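Local coordinates for putative sugar binding protein (Bacteroides vulgatus ATCC 8482, PDB 3KEZ), which probably binds sugars at the outer membrane for nutrient capture, as a calcium-binding member of the SusD family, at residues Tyr31-Ser36 with Leu85-Gln90; Asn93-Asn98 with Gly117-Ile122; Leu303-Phe308 with Ala314-Tyr319; Lys359-Ile364 with Glu382-Glu387; Ala144-Pro149 with Asn452-Pro457. All coordinates share one frame; numbering follows the deposited sequence.

Interactions 2, 3 and 4 are buried contacts, whereas 1 and 5 are only partly so. Interactions 1 and 2 share helix 80-96, which packs against helix 20-34 in one and helix 109-134 in the other; they also touch directly, Y31 OH of the first bonding Q118 OE1 of the second. Interaction 5 joins this group through Y86 OH, which bonds P149 O. Interactions 3 and 4 lie in the C-terminal half of the chain and do not touch each other. Chemistry follows place: aliphatic side chains fill the helix pairs, with a water at interaction 1 and a carboxylate at interaction 4; backbone bonds make the hairpin of interaction 3, and loops meet in interaction 5.

Interaction 1: residues Tyr31-Ser36 with Leu85-Gln90; sequences YSTMQS and LYSIIQ
T33 and M34 meet I88 through carbon atoms, and no ring takes part in these pairs; the nearby rings border them, F257 of strand 255-259 touching M34 and Y84 touching T33. I88 points at the opposing helix and divides its outer branch between two partners: CG1 meets T33 CG2 at 3.8 Å, and CD1 meets selenomethionine M34 CG at 3.7 Å. T33 and I88 slide past each other in opposite directions, while M34 runs across I88 at about a right angle. The T33 methyl is placed by its first torsion (chi1 -57°), which sets CG2 anti to the backbone N and OG1 beside it. That turn gives the residue two sides, a methyl for I88 and a hydroxyl that bonds G29 O one helical turn back. A water links the same T33 OG1 (2.9 Å) to S87 OG (3.1 Å). From helix 109-134, I122 touches I88 and M125 touches M34, whose side chain is about 8 Å from that of the calcium ligand N261. The chemistry implies a division of labour between helices 20-34 and 80-96: carbon packs at buried M34 and I88, while the water bridge joins partly exposed T33 and S87.

Interaction 2: residues Asn93-Asn98 with Gly117-Ile122; sequences NLILMN and GQALAI
I95 and L96 pack on A119 and L120 just after N93, whose amide is gripped on both sides: ND2 bonds V151 O and E153 O, and OD1 bonds R123 of helix 109-134. Within 93-98, away from 117-122, N98 ND2 bonds L94 O at 2.9 Å, nearly straight (169° at the hydrogen) and in the carbonyl plane. The contact itself is wholly aliphatic. A119 CB lies against I95 CG2 at 3.7 Å and L96 CG at 4.0 Å. Both L96 methyls touch L120, the side chains crossing at a slant, with CD1 3.7 Å from L120 CD2 and CD2 3.9 Å from L120 CG. An alanine in place of L96 is likely to open a gap over A119 and L120, leaving L120 packed mainly by helix 166-183. The short A119 lets the backbones approach, its CA lying 6.8 Å from I95 CA. Helix 80-96 is thus pressed onto helix 109-134, with helix 20-34 touching I95 through I23, L27 and I30, and helix 166-183 lying against L120.

Interaction 3: residues Leu303-Phe308 with Ala314-Tyr319; sequences LKILSF and AYVNKY
Backbone hydrogen bonds dominate the meeting of I305-F308 with A314-N317. S307 and Y315 form the antiparallel hydrogen-bonded pair, S307 N to Y315 O at 2.8 Å and Y315 N to S307 O at 2.7 Å, both nearly straight. N317 N adds a third bond to I305 O (2.7 Å), approaching nearly end-on to the carbonyl. Weaker CA-H...O contacts reuse two acceptors: L306 CA approaches Y315 O, and A314 CA approaches S307 O. Among polar side chains, S307 OG lies 3.2 Å from N317 CB, and a water donates to N317 OD1 (2.8 Å) with only a weak link to S307 OG. Apolar contacts lie on the face carrying L306, F308, A314 and V316, where A314 CB meets F308 CE2 at 3.6 Å and I286 of strand 284-286 also packs. Separately, beyond the strand pairing, I305 runs side by side with V316, CD1 to CG1 at 3.9 Å. Strands 306-309 and 313-316 form a two-stranded beta hairpin, and N317, at the centre of an inverse gamma turn, ends the regular pairing.

Interaction 4: residues Lys359-Ile364 with Glu382-Glu387; sequences KYLNSI and ENVLDE
L361 and E387 each set CG anti to the backbone N (chi1 -165° for E387), which sends both side chains into the space between helices 354-368 and 381-392. E387 then bends at its second torsion (chi2 63°), which lays CB and CG against L361 CD1 and brings OE2 to I364 CG2. L361 CD1 touches E387 CB at 4.0 Å and, more loosely, V384 CG1 at 4.3 Å. I364 CG2 meets E387 CG at 3.9 Å and lies 3.6 Å from E387 OE2. That buried oxygen is satisfied by R302, which forms a salt bridge with it. An alanine in place of E387 would probably leave R302 without its charge partner and open a gap beside I364 CG2. The short segments run roughly parallel, 28° apart, with axes 11.1 Å from each other at closest approach. Helix 337-350 flanks both, A345 touching L361 and V349 touching V384, in the helical part of a SusD-family protein, a family placed in the TPR clan.

Interaction 5: residues Ala144-Pro149 with Asn452-Pro457; sequences ASLGVP and NMKQNP. With EDO (1,2-ethanediol), chain E.
Two side-chain pairs, L146 with K454 and P149 with M453, each cross at about a right angle and carry the meeting of these loops. L146 CD1 rests on the aliphatic part of K454, 4.0 Å from CD, while the lysine chain bends only at its far end and carries its ammonium away from the contact. In the second pair, selenomethionine M453 curls through its second and third torsions (60° and 44°), bringing the CE methyl to 3.6 Å from CG of the P149 ring and 4.1 Å from its CD. W82 of helix 80-96 packs on both, and this pair is buried, whereas L146 and K454 are more exposed. At the other end, an ethanediol molecule, probably from the crystallisation liquor, is held by the L146 backbone: L146 N donates to its O1 (3.0 Å) and its O2 donates to L146 O (2.7 Å), with Y136 N as a further partner. N456 OD1 lies 3.2 Å from its C2 carbon. R163 ties the two loops together, bonding G147 O from one and K454 O and N456 OD1 from the other. This loop-to-loop junction joins a loop near the C-terminus to one about 300 residues earlier.

Interaction 1: residues Tyr31-Ser36 with Leu85-Gln90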
# COMPACT_ATOMS: atom_id res chain seq x y z
N TYR A 31 12.84 0.89 -9.44
CA TYR A 31 12.80 0.23 -8.15
C TYR A 31 13.64 1.03 -7.17
O TYR A 31 13.24 1.21 -6.03
CB TYR A 31 13.29 -1.22 -8.27
CG TYR A 31 12.25 -2.16 -8.87
CD1 TYR A 31 11.04 -2.43 -8.21
CD2 TYR A 31 12.48 -2.77 -10.09
CE1 TYR A 31 10.09 -3.29 -8.75
CE2 TYR A 31 11.51 -3.65 -10.66
CZ TYR A 31 10.31 -3.88 -9.98
OH TYR A 31 9.37 -4.72 -10.53
N SER A 32 14.77 1.59 -7.61
CA SER A 32 15.61 2.39 -6.71
C SER A 32 14.84 3.63 -6.23
O SER A 32 14.89 3.98 -5.03
CB SER A 32 16.94 2.76 -7.39
OG SER A 32 17.64 3.73 -6.63
N THR A 33 14.11 4.27 -7.14
CA THR A 33 13.22 5.39 -6.78
C THR A 33 12.13 4.99 -5.78
O THR A 33 11.88 5.72 -4.80
CB THR A 33 12.57 6.03 -8.07
OG1 THR A 33 13.62 6.45 -8.95
CG2 THR A 33 11.66 7.22 -7.73
N MSE A 34 11.51 3.84 -6.00
CA MSE A 34 10.47 3.34 -5.11
C MSE A 34 10.98 3.06 -3.71
O MSE A 34 10.19 3.10 -2.77
CB MSE A 34 9.87 2.02 -5.66
CG MSE A 34 9.15 2.22 -6.98
SE MSE A 34 8.56 0.62 -7.81
CE MSE A 34 7.12 0.31 -6.67
N GLN A 35 12.27 2.70 -3.60
CA GLN A 35 12.94 2.46 -2.30
C GLN A 35 13.11 3.68 -1.40
O GLN A 35 13.39 3.52 -0.21
CB GLN A 35 14.34 1.83 -2.50
CG GLN A 35 14.26 0.36 -2.76
CD GLN A 35 15.44 -0.16 -3.51
OE1 GLN A 35 16.58 0.32 -3.34
NE2 GLN A 35 15.19 -1.20 -4.33
N SER A 36 12.96 4.88 -1.95
CA SER A 36 13.17 6.10 -1.15
C SER A 36 12.21 6.16 0.02
O SER A 36 11.07 5.72 -0.08
CB SER A 36 12.93 7.36 -2.04
OG SER A 36 12.97 8.56 -1.30
N LEU A 85 5.94 9.72 -7.65
CA LEU A 85 5.04 8.88 -8.45
C LEU A 85 5.06 9.25 -9.94
O LEU A 85 5.06 8.36 -10.81
CB LEU A 85 3.63 8.87 -7.83
CG LEU A 85 3.64 8.11 -6.50
CD1 LEU A 85 2.42 8.36 -5.68
CD2 LEU A 85 3.92 6.59 -6.69
N TYR A 86 5.13 10.55 -10.27
CA TYR A 86 5.18 10.95 -11.66
C TYR A 86 6.54 10.63 -12.28
O TYR A 86 6.62 10.30 -13.47
CB TYR A 86 4.79 12.43 -11.86
CG TYR A 86 3.28 12.56 -12.02
CD1 TYR A 86 2.61 11.96 -13.11
CD2 TYR A 86 2.52 13.21 -11.05
CE1 TYR A 86 1.25 12.03 -13.22
CE2 TYR A 86 1.15 13.30 -11.16
CZ TYR A 86 0.51 12.71 -12.23
OH TYR A 86 -0.84 12.84 -12.33
N SER A 87 7.60 10.70 -11.48
CA SER A 87 8.91 10.21 -11.93
C SER A 87 8.89 8.74 -12.34
O SER A 87 9.35 8.37 -13.43
CB SER A 87 9.93 10.41 -10.82
OG SER A 87 11.19 9.95 -11.23
N ILE A 88 8.36 7.91 -11.45
CA ILE A 88 8.15 6.50 -11.70
C ILE A 88 7.31 6.26 -12.98
O ILE A 88 7.71 5.50 -13.89
CB ILE A 88 7.49 5.83 -10.45
CG1 ILE A 88 8.47 5.76 -9.29
CG2 ILE A 88 6.91 4.45 -10.82
CD1 ILE A 88 7.80 5.57 -7.94
N ILE A 89 6.15 6.90 -13.06
CA ILE A 89 5.31 6.80 -14.28
C ILE A 89 6.07 7.22 -15.56
O ILE A 89 5.98 6.54 -16.58
CB ILE A 89 3.98 7.67 -14.14
CG1 ILE A 89 3.09 7.08 -13.03
CG2 ILE A 89 3.32 7.81 -15.52
CD1 ILE A 89 1.84 7.97 -12.59
N GLN A 90 6.82 8.31 -15.52
CA GLN A 90 7.59 8.71 -16.72
C GLN A 90 8.54 7.61 -17.19
O GLN A 90 8.64 7.36 -18.38
CB GLN A 90 8.42 9.98 -16.48
CG GLN A 90 7.69 11.27 -16.56
CD GLN A 90 7.21 11.59 -17.95
OE1 GLN A 90 7.99 11.96 -18.83
NE2 GLN A 90 5.91 11.48 -18.16
O HOH W 1 11.90 6.97 -11.25

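Interaction 2: residues Asn93-Asn98 with Gly117-Ile122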
# COMPACT_ATOMS: atom_id res chain seq x y z
N ASN A 93 6.57 4.76 -18.76
CA ASN A 93 6.26 5.22 -20.12
C ASN A 93 7.41 5.07 -21.07
O ASN A 93 7.22 4.60 -22.20
CB ASN A 93 5.79 6.68 -20.10
CG ASN A 93 4.48 6.86 -19.34
OD1 ASN A 93 3.81 5.86 -19.03
ND2 ASN A 93 4.10 8.10 -19.05
N LEU A 94 8.61 5.46 -20.62
CA LEU A 94 9.82 5.25 -21.42
C LEU A 94 9.93 3.80 -21.84
O LEU A 94 10.16 3.51 -23.03
CB LEU A 94 11.07 5.68 -20.65
CG LEU A 94 12.41 5.51 -21.39
CD1 LEU A 94 12.47 6.36 -22.68
CD2 LEU A 94 13.58 5.84 -20.47
N ILE A 95 9.75 2.88 -20.90
CA ILE A 95 9.83 1.47 -21.21
C ILE A 95 8.72 1.10 -22.19
O ILE A 95 8.96 0.43 -23.21
CB ILE A 95 9.69 0.57 -19.95
CG1 ILE A 95 10.99 0.58 -19.17
CG2 ILE A 95 9.32 -0.91 -20.33
CD1 ILE A 95 10.86 0.05 -17.69
N LEU A 96 7.50 1.51 -21.88
CA LEU A 96 6.32 1.00 -22.59
C LEU A 96 6.27 1.50 -24.03
O LEU A 96 5.82 0.77 -24.91
CB LEU A 96 5.03 1.29 -21.81
CG LEU A 96 4.96 0.44 -20.53
CD1 LEU A 96 3.82 0.87 -19.62
CD2 LEU A 96 4.92 -1.10 -20.92
N MSE A 97 6.80 2.71 -24.28
CA MSE A 97 6.83 3.25 -25.62
C MSE A 97 7.92 2.60 -26.49
O MSE A 97 7.95 2.80 -27.71
CB MSE A 97 7.05 4.77 -25.57
CG MSE A 97 5.93 5.58 -24.96
SE MSE A 97 6.51 7.42 -24.74
CE MSE A 97 6.29 8.00 -26.54
N ASN A 98 8.80 1.82 -25.88
CA ASN A 98 9.96 1.30 -26.60
C ASN A 98 10.06 -0.20 -26.63
O ASN A 98 10.52 -0.77 -27.62
CB ASN A 98 11.24 1.92 -26.01
CG ASN A 98 11.44 3.33 -26.49
OD1 ASN A 98 11.96 3.55 -27.59
ND2 ASN A 98 11.01 4.29 -25.70
N GLY A 117 5.48 -6.30 -18.41
CA GLY A 117 4.51 -6.46 -17.32
C GLY A 117 4.88 -5.73 -16.05
O GLY A 117 4.04 -5.16 -15.36
N GLN A 118 6.16 -5.75 -15.71
CA GLN A 118 6.60 -5.00 -14.53
C GLN A 118 6.31 -3.50 -14.67
O GLN A 118 5.77 -2.88 -13.77
CB GLN A 118 8.09 -5.26 -14.23
CG GLN A 118 8.40 -6.69 -13.79
CD GLN A 118 9.88 -6.82 -13.43
OE1 GLN A 118 10.41 -5.95 -12.77
NE2 GLN A 118 10.51 -7.89 -13.85
N ALA A 119 6.62 -2.95 -15.84
CA ALA A 119 6.38 -1.53 -16.14
C ALA A 119 4.90 -1.16 -16.08
O ALA A 119 4.54 -0.11 -15.53
CB ALA A 119 6.95 -1.19 -17.50
N LEU A 120 4.05 -2.02 -16.64
CA LEU A 120 2.60 -1.86 -16.59
C LEU A 120 2.06 -1.92 -15.14
O LEU A 120 1.29 -1.06 -14.75
CB LEU A 120 1.90 -2.92 -17.44
CG LEU A 120 1.95 -2.64 -18.95
CD1 LEU A 120 1.59 -3.86 -19.76
CD2 LEU A 120 1.01 -1.46 -19.26
N ALA A 121 2.46 -2.94 -14.37
CA ALA A 121 2.02 -3.05 -12.99
C ALA A 121 2.42 -1.85 -12.14
O ALA A 121 1.61 -1.30 -11.39
CB ALA A 121 2.53 -4.37 -12.37
N ILE A 122 3.67 -1.41 -12.29
CA ILE A 122 4.20 -0.27 -11.59
C ILE A 122 3.45 1.01 -11.98
O ILE A 122 3.08 1.75 -11.13
CB ILE A 122 5.72 -0.14 -11.80
CG1 ILE A 122 6.41 -1.28 -11.06
CG2 ILE A 122 6.28 1.16 -11.21
CD1 ILE A 122 7.89 -1.52 -11.43

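Interaction 3: residues Leu303-Phe308 with Ala314-Tyr319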
# COMPACT_ATOMS: atom_id res chain seq x y z
N LEU A 303 -0.44 -9.53 18.57
CA LEU A 303 0.06 -8.86 19.76
C LEU A 303 1.59 -9.04 19.87
O LEU A 303 2.26 -8.13 20.35
CB LEU A 303 -0.62 -9.37 21.04
CG LEU A 303 -2.10 -9.00 21.22
CD1 LEU A 303 -2.79 -9.89 22.26
CD2 LEU A 303 -2.14 -7.53 21.60
N LYS A 304 2.13 -10.14 19.35
CA LYS A 304 3.57 -10.38 19.47
C LYS A 304 4.47 -9.60 18.51
O LYS A 304 5.69 -9.76 18.54
CB LYS A 304 3.85 -11.87 19.31
CG LYS A 304 3.35 -12.71 20.47
CD LYS A 304 3.52 -14.19 20.16
CE LYS A 304 3.25 -15.05 21.38
NZ LYS A 304 3.71 -16.45 21.16
N ILE A 305 3.88 -8.77 17.65
CA ILE A 305 4.67 -7.87 16.81
C ILE A 305 4.57 -6.42 17.28
O ILE A 305 4.92 -5.51 16.55
CB ILE A 305 4.37 -7.99 15.29
CG1 ILE A 305 2.91 -7.69 14.91
CG2 ILE A 305 4.84 -9.35 14.75
CD1 ILE A 305 2.48 -6.23 15.18
N LEU A 306 4.09 -6.24 18.50
CA LEU A 306 4.07 -4.96 19.15
C LEU A 306 5.32 -4.84 20.00
O LEU A 306 5.69 -5.76 20.72
CB LEU A 306 2.81 -4.81 20.01
CG LEU A 306 1.41 -4.82 19.34
CD1 LEU A 306 0.38 -4.46 20.44
CD2 LEU A 306 1.38 -3.85 18.09
N SER A 307 5.99 -3.70 19.89
CA SER A 307 7.19 -3.38 20.66
C SER A 307 6.84 -2.24 21.59
O SER A 307 6.48 -1.15 21.15
CB SER A 307 8.35 -2.94 19.78
OG SER A 307 8.91 -4.04 19.10
N PHE A 308 6.91 -2.50 22.89
CA PHE A 308 6.47 -1.52 23.89
C PHE A 308 7.65 -0.71 24.44
O PHE A 308 8.63 -1.28 24.92
CB PHE A 308 5.77 -2.21 25.06
CG PHE A 308 4.49 -2.87 24.68
CD1 PHE A 308 4.50 -4.16 24.18
CD2 PHE A 308 3.28 -2.21 24.81
CE1 PHE A 308 3.32 -4.77 23.81
CE2 PHE A 308 2.10 -2.81 24.43
CZ PHE A 308 2.11 -4.10 23.94
N ALA A 314 3.26 1.67 22.13
CA ALA A 314 3.45 0.41 21.46
C ALA A 314 3.68 0.69 19.98
O ALA A 314 2.83 1.28 19.30
CB ALA A 314 2.26 -0.49 21.65
N TYR A 315 4.84 0.25 19.49
CA TYR A 315 5.19 0.39 18.09
C TYR A 315 4.87 -0.91 17.34
O TYR A 315 4.86 -1.98 17.93
CB TYR A 315 6.68 0.72 17.97
CG TYR A 315 6.96 2.08 18.55
CD1 TYR A 315 6.87 3.20 17.76
CD2 TYR A 315 7.19 2.26 19.92
CE1 TYR A 315 7.03 4.45 18.27
CE2 TYR A 315 7.38 3.53 20.45
CZ TYR A 315 7.30 4.61 19.60
OH TYR A 315 7.48 5.87 20.05
N VAL A 316 4.60 -0.79 16.05
CA VAL A 316 4.35 -1.97 15.23
C VAL A 316 5.68 -2.44 14.67
O VAL A 316 6.28 -1.81 13.81
CB VAL A 316 3.35 -1.68 14.11
CG1 VAL A 316 3.13 -2.93 13.23
CG2 VAL A 316 2.02 -1.19 14.73
N ASN A 317 6.14 -3.57 15.17
CA ASN A 317 7.48 -4.09 14.88
C ASN A 317 7.47 -5.01 13.66
O ASN A 317 7.98 -6.15 13.71
CB ASN A 317 8.01 -4.85 16.12
CG ASN A 317 9.51 -5.04 16.10
OD1 ASN A 317 10.23 -4.16 15.65
ND2 ASN A 317 9.99 -6.21 16.56
N LYS A 318 6.92 -4.52 12.56
CA LYS A 318 6.88 -5.30 11.30
C LYS A 318 8.09 -5.07 10.42
O LYS A 318 8.38 -5.87 9.54
CB LYS A 318 5.62 -4.96 10.50
CG LYS A 318 4.35 -5.41 11.19
CD LYS A 318 3.08 -5.04 10.41
CE LYS A 318 1.88 -5.87 10.87
NZ LYS A 318 0.61 -5.57 10.10
N TYR A 319 8.75 -3.94 10.63
CA TYR A 319 9.92 -3.59 9.86
C TYR A 319 11.16 -4.08 10.60
O TYR A 319 11.86 -3.32 11.27
CB TYR A 319 9.91 -2.09 9.62
CG TYR A 319 8.66 -1.75 8.84
CD1 TYR A 319 8.59 -1.95 7.46
CD2 TYR A 319 7.51 -1.30 9.50
CE1 TYR A 319 7.41 -1.70 6.75
CE2 TYR A 319 6.31 -1.06 8.79
CZ TYR A 319 6.28 -1.23 7.43
OH TYR A 319 5.11 -0.94 6.76
O HOH W 2 9.27 -1.65 16.56

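Interaction 4: residues Lys359-Ile364 with Glu382-Glu387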
# COMPACT_ATOMS: atom_id res chain seq x y z
N LYS A 359 -14.58 -19.13 4.39
CA LYS A 359 -13.38 -19.89 3.99
C LYS A 359 -12.14 -19.00 4.05
O LYS A 359 -11.16 -19.28 4.75
CB LYS A 359 -13.56 -20.46 2.59
CG LYS A 359 -12.40 -21.38 2.11
CD LYS A 359 -12.46 -21.61 0.59
CE LYS A 359 -11.04 -21.69 -0.06
NZ LYS A 359 -11.10 -22.06 -1.53
N TYR A 360 -12.19 -17.87 3.34
CA TYR A 360 -11.00 -17.02 3.24
C TYR A 360 -10.71 -16.29 4.54
O TYR A 360 -9.55 -16.21 4.99
CB TYR A 360 -11.12 -16.07 2.05
CG TYR A 360 -11.02 -16.81 0.72
CD1 TYR A 360 -9.79 -17.34 0.31
CD2 TYR A 360 -12.10 -16.96 -0.13
CE1 TYR A 360 -9.65 -17.99 -0.88
CE2 TYR A 360 -11.96 -17.65 -1.36
CZ TYR A 360 -10.73 -18.16 -1.70
OH TYR A 360 -10.50 -18.82 -2.90
N LEU A 361 -11.75 -15.82 5.21
CA LEU A 361 -11.51 -15.09 6.42
C LEU A 361 -10.96 -16.00 7.50
O LEU A 361 -10.12 -15.58 8.28
CB LEU A 361 -12.76 -14.36 6.89
CG LEU A 361 -12.40 -13.23 7.81
CD1 LEU A 361 -11.72 -12.11 7.02
CD2 LEU A 361 -13.64 -12.74 8.52
N ASN A 362 -11.42 -17.27 7.51
CA ASN A 362 -11.03 -18.20 8.55
C ASN A 362 -9.53 -18.49 8.50
O ASN A 362 -8.91 -18.68 9.53
CB ASN A 362 -11.86 -19.49 8.51
CG ASN A 362 -12.43 -19.87 9.86
OD1 ASN A 362 -12.34 -19.10 10.83
ND2 ASN A 362 -13.01 -21.05 9.94
N SER A 363 -8.94 -18.47 7.32
CA SER A 363 -7.51 -18.68 7.18
C SER A 363 -6.73 -17.58 7.94
O SER A 363 -5.74 -17.88 8.62
CB SER A 363 -7.12 -18.74 5.68
OG SER A 363 -7.54 -19.98 5.09
N ILE A 364 -7.18 -16.32 7.85
CA ILE A 364 -6.56 -15.23 8.58
C ILE A 364 -6.83 -15.33 10.08
O ILE A 364 -5.88 -15.28 10.88
CB ILE A 364 -6.94 -13.86 8.02
CG1 ILE A 364 -6.51 -13.78 6.54
CG2 ILE A 364 -6.26 -12.75 8.78
CD1 ILE A 364 -4.99 -14.15 6.24
N GLU A 382 -18.18 -5.10 7.85
CA GLU A 382 -17.50 -4.61 9.04
C GLU A 382 -16.66 -5.70 9.72
O GLU A 382 -15.59 -5.41 10.23
CB GLU A 382 -18.50 -4.04 10.04
CG GLU A 382 -17.84 -3.62 11.33
CD GLU A 382 -18.65 -2.63 12.15
OE1 GLU A 382 -19.83 -2.36 11.86
OE2 GLU A 382 -18.08 -2.10 13.12
N ASN A 383 -17.18 -6.93 9.76
CA ASN A 383 -16.45 -8.09 10.29
C ASN A 383 -15.13 -8.26 9.53
O ASN A 383 -14.08 -8.48 10.13
CB ASN A 383 -17.22 -9.41 10.09
CG ASN A 383 -18.48 -9.55 10.95
OD1 ASN A 383 -19.29 -10.42 10.65
ND2 ASN A 383 -18.62 -8.79 12.02
N VAL A 384 -15.20 -8.18 8.20
CA VAL A 384 -14.03 -8.34 7.37
C VAL A 384 -13.01 -7.22 7.56
O VAL A 384 -11.81 -7.48 7.75
CB VAL A 384 -14.38 -8.56 5.88
CG1 VAL A 384 -13.10 -8.59 5.06
CG2 VAL A 384 -15.15 -9.87 5.69
N LEU A 385 -13.49 -5.99 7.57
CA LEU A 385 -12.62 -4.83 7.82
C LEU A 385 -11.99 -4.81 9.25
O LEU A 385 -10.85 -4.37 9.43
CB LEU A 385 -13.37 -3.55 7.54
CG LEU A 385 -13.84 -3.29 6.10
CD1 LEU A 385 -14.58 -1.98 5.98
CD2 LEU A 385 -12.66 -3.38 5.08
N ASP A 386 -12.72 -5.31 10.23
CA ASP A 386 -12.18 -5.50 11.56
C ASP A 386 -11.06 -6.53 11.65
O ASP A 386 -10.11 -6.32 12.37
CB ASP A 386 -13.26 -5.79 12.58
CG ASP A 386 -13.98 -4.52 13.03
OD1 ASP A 386 -13.55 -3.41 12.64
OD2 ASP A 386 -15.02 -4.66 13.69
N GLU A 387 -11.16 -7.63 10.89
CA GLU A 387 -10.01 -8.51 10.72
C GLU A 387 -8.86 -7.83 9.92
O GLU A 387 -7.68 -7.90 10.31
CB GLU A 387 -10.42 -9.81 10.07
CG GLU A 387 -9.36 -10.93 10.16
CD GLU A 387 -9.05 -11.37 11.57
OE1 GLU A 387 -9.93 -11.26 12.46
OE2 GLU A 387 -7.92 -11.85 11.81

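Interaction 5: residues Ala144-Pro149 with Asn452-Pro457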
# COMPACT_ATOMS: atom_id res chain seq x y z
N ALA A 144 -16.56 10.54 -10.36
CA ALA A 144 -16.85 11.82 -11.00
C ALA A 144 -15.91 12.96 -10.54
O ALA A 144 -15.66 13.88 -11.28
CB ALA A 144 -18.28 12.21 -10.79
N SER A 145 -15.39 12.88 -9.33
CA SER A 145 -14.42 13.86 -8.85
C SER A 145 -13.12 13.88 -9.67
O SER A 145 -12.85 13.00 -10.46
CB SER A 145 -14.05 13.55 -7.39
OG SER A 145 -15.14 13.89 -6.55
N LEU A 146 -12.31 14.88 -9.42
CA LEU A 146 -11.01 14.99 -10.06
C LEU A 146 -10.01 14.00 -9.43
O LEU A 146 -9.88 13.94 -8.20
CB LEU A 146 -10.50 16.40 -9.91
CG LEU A 146 -11.28 17.50 -10.63
CD1 LEU A 146 -10.67 18.84 -10.27
CD2 LEU A 146 -11.24 17.31 -12.13
N GLY A 147 -9.37 13.20 -10.28
CA GLY A 147 -8.20 12.44 -9.91
C GLY A 147 -6.95 13.29 -10.15
O GLY A 147 -6.82 14.39 -9.59
N VAL A 148 -6.06 12.77 -11.00
CA VAL A 148 -4.82 13.46 -11.38
C VAL A 148 -4.64 13.36 -12.90
O VAL A 148 -5.38 12.63 -13.55
CB VAL A 148 -3.62 12.85 -10.68
CG1 VAL A 148 -3.77 12.96 -9.14
CG2 VAL A 148 -3.45 11.38 -11.12
N PRO A 149 -3.65 14.07 -13.47
CA PRO A 149 -3.39 13.85 -14.88
C PRO A 149 -2.87 12.47 -15.22
O PRO A 149 -1.93 11.99 -14.60
CB PRO A 149 -2.29 14.89 -15.20
CG PRO A 149 -2.50 15.97 -14.19
CD PRO A 149 -2.89 15.21 -12.95
N ASN A 452 -3.06 24.75 -15.90
CA ASN A 452 -4.22 23.91 -16.14
C ASN A 452 -4.53 23.00 -14.97
O ASN A 452 -5.43 22.17 -15.05
CB ASN A 452 -4.03 23.10 -17.41
CG ASN A 452 -3.80 23.99 -18.62
OD1 ASN A 452 -4.57 24.92 -18.89
ND2 ASN A 452 -2.75 23.70 -19.37
N MSE A 453 -3.82 23.21 -13.86
CA MSE A 453 -3.94 22.38 -12.66
C MSE A 453 -4.94 23.00 -11.67
O MSE A 453 -4.77 24.13 -11.26
CB MSE A 453 -2.57 22.28 -11.98
CG MSE A 453 -2.58 21.42 -10.72
SE MSE A 453 -3.14 19.59 -11.04
CE MSE A 453 -2.17 19.19 -12.62
N LYS A 454 -5.92 22.23 -11.26
CA LYS A 454 -6.94 22.71 -10.33
C LYS A 454 -6.70 22.15 -8.93
O LYS A 454 -6.47 20.94 -8.74
CB LYS A 454 -8.33 22.37 -10.84
CG LYS A 454 -9.46 22.87 -9.90
CD LYS A 454 -10.85 22.86 -10.56
CE LYS A 454 -11.89 23.46 -9.60
NZ LYS A 454 -11.57 24.90 -9.32
N GLN A 455 -6.72 23.04 -7.95
CA GLN A 455 -6.51 22.66 -6.56
C GLN A 455 -7.66 21.86 -6.03
O GLN A 455 -8.81 22.04 -6.46
CB GLN A 455 -6.34 23.93 -5.71
CG GLN A 455 -6.01 23.71 -4.25
CD GLN A 455 -4.78 22.87 -4.01
OE1 GLN A 455 -4.87 21.64 -3.90
NE2 GLN A 455 -3.62 23.51 -3.98
N ASN A 456 -7.38 21.00 -5.04
CA ASN A 456 -8.45 20.32 -4.35
C ASN A 456 -9.32 21.29 -3.56
O ASN A 456 -8.85 22.33 -3.09
CB ASN A 456 -7.90 19.18 -3.46
CG ASN A 456 -7.57 17.90 -4.28
OD1 ASN A 456 -8.31 17.56 -5.20
ND2 ASN A 456 -6.47 17.22 -3.94
N PRO A 457 -10.61 20.94 -3.39
CA PRO A 457 -11.58 21.81 -2.71
C PRO A 457 -11.25 22.01 -1.27
O PRO A 457 -10.69 21.13 -0.64
CB PRO A 457 -12.88 21.00 -2.81
CG PRO A 457 -12.46 19.61 -2.88
CD PRO A 457 -11.22 19.66 -3.77
C1 EDO E . -12.04 17.01 -5.98
O1 EDO E . -12.75 16.94 -7.22
C2 EDO E . -10.95 15.93 -5.81
O2 EDO E . -11.36 14.57 -6.07